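Local coordinates for protein argonaute (Marinitoga piezophila, PDB 5I4A), which uses short 5'-hydroxyl guide RNAs to find complementary targets and cleaves single-stranded target DNA with the help of divalent metal ions, preferably manganese, at residues F119-N124 against F152-K157; L444-D449 against I497-K502. All coordinates share one frame; numbering follows the deposited sequence.

Overall arrangement
Contact 1 and contact 2 are both buried and apolar, yet they sit in different lobes of the Argonaute, on opposite sides of the chain's centre, with their centres about 47 Å apart and their nearest atoms about 25 Å apart. They share no secondary-structure element. Contact 1 joins two strands of the linker L1 sheet in the PAZ lobe, across an intervening strand, and is built largely from aromatic rings. Contact 2 lies in the PIWI domain, where helix 485-507 packs on a strand of the RNase H sheet, and there small and branched aliphatic groups do most of the touching. Only contact 2 includes a residue inferred to be catalytic, Asp449, beyond its packed end.

Contact 1 (F119-N124 against F152-K157); sequences FSLDSN and FTFLSK
The rings of Phe119 and Phe152 approach obliquely, their side chains crossing at about a right angle, and CE2 of Phe119 comes 4.0 Å from CE1 of Phe152. Neither ring is stacked on the other. Lys232 makes a cation-pi interaction with Phe119, and helix 222-231 of linker L2 touches Phe119, Leu121 and Phe152 through Ile228. The Phe154 ring is met obliquely by Leu121, whose CD1 lies 4.3 Å from CD1 of that ring.

Strands 111-120 and 143-156 belong to the antiparallel sheet of linker L1, the second running up to the PAZ domain. They are not direct neighbours: strand 127-140 runs between them and pairs with both. The nearest CA atoms, those of Leu121 and Phe154, are thus 9.1 Å apart, and the side chains reach over the middle strand, where Ala129 touches both Phe119 and Phe154. Phe119 has its CB directed away, but chi1 of 59° places CG between the backbone N and carbonyl carbon, and the ring swings back toward Phe152. Just past Leu121, the backbone N atoms of Asp122 and Ser123 both bond to the carboxylate of Glu224.

No hydrogen bond crosses between the segments, so apolar packing alone joins them directly, while polar pairing runs through the strand between.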
loop_
_atom_site.group_PDB
_atom_site.type_symbol
_atom_site.label_atom_id
_atom_site.label_comp_id
_atom_site.label_asym_id
_atom_site.label_seq_id
_atom_site.Cartn_x
_atom_site.Cartn_y
_atom_site.Cartn_z
ATOM N N PHE A 119 -13.739 -25.946 -2.143
ATOM C CA PHE A 119 -15.113 -26.173 -2.563
ATOM C C PHE A 119 -15.411 -25.338 -3.798
ATOM O O PHE A 119 -14.983 -24.186 -3.900
ATOM C CB PHE A 119 -16.120 -25.860 -1.440
ATOM C CG PHE A 119 -16.060 -24.445 -0.927
ATOM C CD1 PHE A 119 -16.818 -23.443 -1.516
ATOM C CD2 PHE A 119 -15.272 -24.124 0.167
ATOM C CE1 PHE A 119 -16.774 -22.147 -1.038
ATOM C CE2 PHE A 119 -15.225 -22.830 0.650
ATOM C CZ PHE A 119 -15.976 -21.840 0.047
ATOM N N SER A 120 -16.129 -25.938 -4.744
ATOM C CA SER A 120 -16.562 -25.215 -5.928
ATOM C C SER A 120 -17.648 -24.215 -5.555
ATOM O O SER A 120 -18.500 -24.483 -4.703
ATOM C CB SER A 120 -17.077 -26.190 -6.986
ATOM O OG SER A 120 -17.451 -25.512 -8.175
ATOM N N LEU A 121 -17.610 -23.051 -6.195
ATOM C CA LEU A 121 -18.587 -22.010 -5.913
ATOM C C LEU A 121 -19.952 -22.401 -6.463
ATOM O O LEU A 121 -20.067 -22.826 -7.617
ATOM C CB LEU A 121 -18.136 -20.683 -6.521
ATOM C CG LEU A 121 -16.982 -19.956 -5.824
ATOM C CD1 LEU A 121 -16.582 -18.726 -6.605
ATOM C CD2 LEU A 121 -17.377 -19.570 -4.420
ATOM N N ASP A 122 -20.987 -22.261 -5.631
ATOM C CA ASP A 122 -22.351 -22.460 -6.111
ATOM C C ASP A 122 -22.651 -21.541 -7.289
ATOM O O ASP A 122 -23.327 -21.940 -8.244
ATOM C CB ASP A 122 -23.349 -22.207 -4.980
ATOM C CG ASP A 122 -23.049 -23.023 -3.737
ATOM O OD1 ASP A 122 -22.708 -24.219 -3.865
ATOM O OD2 ASP A 122 -23.158 -22.464 -2.624
ATOM N N SER A 123 -22.137 -20.310 -7.241
ATOM C CA SER A 123 -22.474 -19.322 -8.258
ATOM C C SER A 123 -21.818 -19.646 -9.596
ATOM O O SER A 123 -22.419 -19.426 -10.655
ATOM C CB SER A 123 -22.067 -17.926 -7.782
ATOM O OG SER A 123 -22.161 -16.979 -8.833
ATOM N N ASN A 124 -20.590 -20.162 -9.577
ATOM C CA ASN A 124 -19.869 -20.475 -10.808
ATOM C C ASN A 124 -19.190 -21.824 -10.632
ATOM O O ASN A 124 -18.272 -21.965 -9.816
ATOM C CB ASN A 124 -18.859 -19.387 -11.151
ATOM C CG ASN A 124 -18.456 -19.414 -12.607
ATOM O OD1 ASN A 124 -18.036 -20.445 -13.128
ATOM N ND2 ASN A 124 -18.596 -18.279 -13.279
ATOM N N PHE A 152 -8.631 -16.507 1.410
ATOM C CA PHE A 152 -9.149 -17.361 0.355
ATOM C C PHE A 152 -8.480 -17.034 -0.970
ATOM O O PHE A 152 -8.142 -15.881 -1.252
ATOM C CB PHE A 152 -10.669 -17.229 0.223
ATOM C CG PHE A 152 -11.424 -18.113 1.162
ATOM C CD1 PHE A 152 -11.725 -19.416 0.807
ATOM C CD2 PHE A 152 -11.815 -17.655 2.408
ATOM C CE1 PHE A 152 -12.413 -20.244 1.672
ATOM C CE2 PHE A 152 -12.500 -18.481 3.280
ATOM C CZ PHE A 152 -12.802 -19.776 2.909
ATOM N N THR A 153 -8.292 -18.075 -1.775
ATOM C CA THR A 153 -7.791 -17.958 -3.134
ATOM C C THR A 153 -8.796 -18.620 -4.062
ATOM O O THR A 153 -9.181 -19.774 -3.842
ATOM C CB THR A 153 -6.418 -18.616 -3.288
ATOM O OG1 THR A 153 -5.580 -18.238 -2.189
ATOM C CG2 THR A 153 -5.761 -18.177 -4.586
ATOM N N PHE A 154 -9.228 -17.889 -5.081
ATOM C CA PHE A 154 -10.210 -18.379 -6.036
ATOM C C PHE A 154 -9.497 -18.688 -7.344
ATOM O O PHE A 154 -8.959 -17.785 -7.994
ATOM C CB PHE A 154 -11.330 -17.357 -6.226
ATOM C CG PHE A 154 -11.999 -16.967 -4.938
ATOM C CD1 PHE A 154 -13.011 -17.748 -4.404
ATOM C CD2 PHE A 154 -11.595 -15.839 -4.244
ATOM C CE1 PHE A 154 -13.618 -17.400 -3.213
ATOM C CE2 PHE A 154 -12.198 -15.488 -3.052
ATOM C CZ PHE A 154 -13.210 -16.269 -2.534
ATOM N N LEU A 155 -9.478 -19.967 -7.711
ATOM C CA LEU A 155 -8.745 -20.445 -8.871
ATOM C C LEU A 155 -9.671 -21.247 -9.770
ATOM O O LEU A 155 -10.670 -21.813 -9.315
ATOM C CB LEU A 155 -7.551 -21.319 -8.461
ATOM C CG LEU A 155 -6.501 -20.716 -7.527
ATOM C CD1 LEU A 155 -5.574 -21.806 -7.014
ATOM C CD2 LEU A 155 -5.707 -19.630 -8.234
ATOM N N SER A 156 -9.328 -21.293 -11.054
ATOM C CA SER A 156 -10.066 -22.132 -11.985
ATOM C C SER A 156 -9.891 -23.598 -11.613
ATOM O O SER A 156 -8.797 -24.037 -11.245
ATOM C CB SER A 156 -9.591 -21.890 -13.419
ATOM O OG SER A 156 -8.250 -22.312 -13.590
ATOM N N LYS A 157 -10.986 -24.354 -11.702
ATOM C CA LYS A 157 -10.940 -25.773 -11.369
ATOM C C LYS A 157 -10.073 -26.552 -12.351
ATOM O O LYS A 157 -9.458 -27.556 -11.973
ATOM C CB LYS A 157 -12.361 -26.337 -11.337
ATOM C CG LYS A 157 -12.463 -27.809 -10.986
ATOM C CD LYS A 157 -13.918 -28.246 -10.974
ATOM C CE LYS A 157 -14.054 -29.727 -10.671
ATOM N NZ LYS A 157 -15.486 -30.132 -10.612
#

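Contact 2 (L444-D449 against I497-K502); sequences LYIGID and IKAFEK
Leu444 points its CB at helix 485-507, which packs on the central sheet of the RNase H fold that forms the PIWI domain. Beyond CB, a chi1 of 173° sets CG opposite the backbone N and carries the branch outward. Neither CB, CG nor CD1 comes within 4.5 Å of residues 497-502; CD2 does the touching. This methyl, CD2 of Leu444, lies 4.0 Å from CA of Phe500 and 4.2 Å from the carbonyl O of Ala499, and it also meets the Phe500 ring obliquely, at CD2. The leucine thus rests mainly on helix backbone, with the phenylalanine beside it reaching on to Val514, Ser510 and Pro511.

Two residues along, Ile446 faces the same helix more lightly. The strand and helix segments run nearly antiparallel, at 150°, with axes 9.9 Å apart at closest approach. The small side chain on the helix side is Ala499, which also touches Ile463 and Ala465 of strand 458-466.

Farther on, the strand leaves the helix segment and reaches Asp449, inferred to be catalytic and, by similarity, a ligand of both manganese ions. The helix itself starts at Glu485, another inferred catalytic residue. At the Ile446 end, the packing comes down to methyl against methyl: CD1 of Ile446 stands 4.4 Å from CB of Ala499.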
loop_
_atom_site.group_PDB
_atom_site.type_symbol
_atom_site.label_atom_id
_atom_site.label_comp_id
_atom_site.label_asym_id
_atom_site.label_seq_id
_atom_site.Cartn_x
_atom_site.Cartn_y
_atom_site.Cartn_z
ATOM N N LEU A 444 9.123 18.209 12.080
ATOM C CA LEU A 444 9.170 18.077 10.628
ATOM C C LEU A 444 8.878 16.623 10.281
ATOM O O LEU A 444 9.689 15.733 10.567
ATOM C CB LEU A 444 10.526 18.519 10.083
ATOM C CG LEU A 444 10.783 18.288 8.591
ATOM C CD1 LEU A 444 9.724 18.983 7.757
ATOM C CD2 LEU A 444 12.175 18.766 8.205
ATOM N N TYR A 445 7.721 16.386 9.670
ATOM C CA TYR A 445 7.269 15.042 9.337
ATOM C C TYR A 445 7.631 14.739 7.888
ATOM O O TYR A 445 7.164 15.420 6.971
ATOM C CB TYR A 445 5.764 14.911 9.572
ATOM C CG TYR A 445 5.364 15.268 10.988
ATOM C CD1 TYR A 445 5.614 14.397 12.039
ATOM C CD2 TYR A 445 4.752 16.481 11.276
ATOM C CE1 TYR A 445 5.260 14.718 13.337
ATOM C CE2 TYR A 445 4.394 16.812 12.574
ATOM C CZ TYR A 445 4.650 15.926 13.598
ATOM O OH TYR A 445 4.299 16.246 14.890
ATOM N N ILE A 446 8.460 13.716 7.692
ATOM C CA ILE A 446 9.016 13.368 6.391
ATOM C C ILE A 446 8.678 11.915 6.094
ATOM O O ILE A 446 8.828 11.047 6.962
ATOM C CB ILE A 446 10.540 13.596 6.361
ATOM C CG1 ILE A 446 10.862 15.084 6.516
ATOM C CG2 ILE A 446 11.148 13.047 5.079
ATOM C CD1 ILE A 446 12.335 15.369 6.717
ATOM N N GLY A 447 8.216 11.654 4.876
ATOM C CA GLY A 447 7.950 10.299 4.409
ATOM C C GLY A 447 8.943 9.920 3.324
ATOM O O GLY A 447 9.321 10.758 2.504
ATOM N N ILE A 448 9.360 8.655 3.326
ATOM C CA ILE A 448 10.393 8.163 2.420
ATOM C C ILE A 448 9.866 6.935 1.692
ATOM O O ILE A 448 9.544 5.925 2.328
ATOM C CB ILE A 448 11.696 7.813 3.160
ATOM C CG1 ILE A 448 12.176 8.993 4.006
ATOM C CG2 ILE A 448 12.769 7.384 2.167
ATOM C CD1 ILE A 448 12.491 10.226 3.203
ATOM N N ASP A 449 9.801 7.012 0.362
ATOM C CA ASP A 449 9.486 5.871 -0.494
ATOM C C ASP A 449 10.705 5.603 -1.365
ATOM O O ASP A 449 11.026 6.397 -2.257
ATOM C CB ASP A 449 8.243 6.138 -1.348
ATOM C CG ASP A 449 7.758 4.898 -2.096
ATOM O OD1 ASP A 449 8.584 4.034 -2.458
ATOM O OD2 ASP A 449 6.536 4.790 -2.328
ATOM N N ILE A 497 18.051 17.295 3.004
ATOM C CA ILE A 497 18.489 18.657 3.300
ATOM C C ILE A 497 17.551 19.669 2.655
ATOM O O ILE A 497 17.271 20.731 3.226
ATOM C CB ILE A 497 19.946 18.861 2.846
ATOM C CG1 ILE A 497 20.883 17.955 3.644
ATOM C CG2 ILE A 497 20.369 20.320 2.998
ATOM C CD1 ILE A 497 22.349 18.170 3.334
ATOM N N LYS A 498 17.044 19.352 1.462
ATOM C CA LYS A 498 16.114 20.251 0.787
ATOM C C LYS A 498 14.830 20.420 1.594
ATOM O O LYS A 498 14.367 21.544 1.819
ATOM C CB LYS A 498 15.814 19.735 -0.623
ATOM C CG LYS A 498 17.046 19.661 -1.514
ATOM C CD LYS A 498 16.797 20.273 -2.877
ATOM C CE LYS A 498 16.500 19.215 -3.922
ATOM N NZ LYS A 498 16.092 19.834 -5.216
ATOM N N ALA A 499 14.247 19.309 2.047
ATOM C CA ALA A 499 13.050 19.386 2.880
ATOM C C ALA A 499 13.327 20.143 4.171
ATOM O O ALA A 499 12.507 20.958 4.613
ATOM C CB ALA A 499 12.532 17.982 3.184
ATOM N N PHE A 500 14.480 19.878 4.792
ATOM C CA PHE A 500 14.892 20.610 5.985
ATOM C C PHE A 500 14.886 22.113 5.733
ATOM O O PHE A 500 14.341 22.889 6.526
ATOM C CB PHE A 500 16.286 20.142 6.411
ATOM C CG PHE A 500 16.539 20.222 7.889
ATOM C CD1 PHE A 500 16.813 21.435 8.496
ATOM C CD2 PHE A 500 16.526 19.075 8.666
ATOM C CE1 PHE A 500 17.055 21.507 9.855
ATOM C CE2 PHE A 500 16.766 19.141 10.026
ATOM C CZ PHE A 500 17.032 20.358 10.620
ATOM N N GLU A 501 15.481 22.538 4.616
ATOM C CA GLU A 501 15.562 23.962 4.316
ATOM C C GLU A 501 14.176 24.562 4.108
ATOM O O GLU A 501 13.924 25.707 4.502
ATOM C CB GLU A 501 16.439 24.188 3.085
ATOM C CG GLU A 501 17.298 25.439 3.164
ATOM C CD GLU A 501 18.255 25.405 4.339
ATOM O OE1 GLU A 501 18.896 24.354 4.554
ATOM O OE2 GLU A 501 18.353 26.421 5.056
ATOM N N LYS A 502 13.264 23.799 3.495
ATOM C CA LYS A 502 11.894 24.269 3.302
ATOM C C LYS A 502 11.226 24.600 4.629
ATOM O O LYS A 502 10.547 25.627 4.751
ATOM C CB LYS A 502 11.085 23.215 2.546
ATOM C CG LYS A 502 11.589 22.936 1.141
ATOM C CD LYS A 502 11.358 24.128 0.238
ATOM C CE LYS A 502 11.977 23.927 -1.133
ATOM N NZ LYS A 502 11.832 25.150 -1.962
#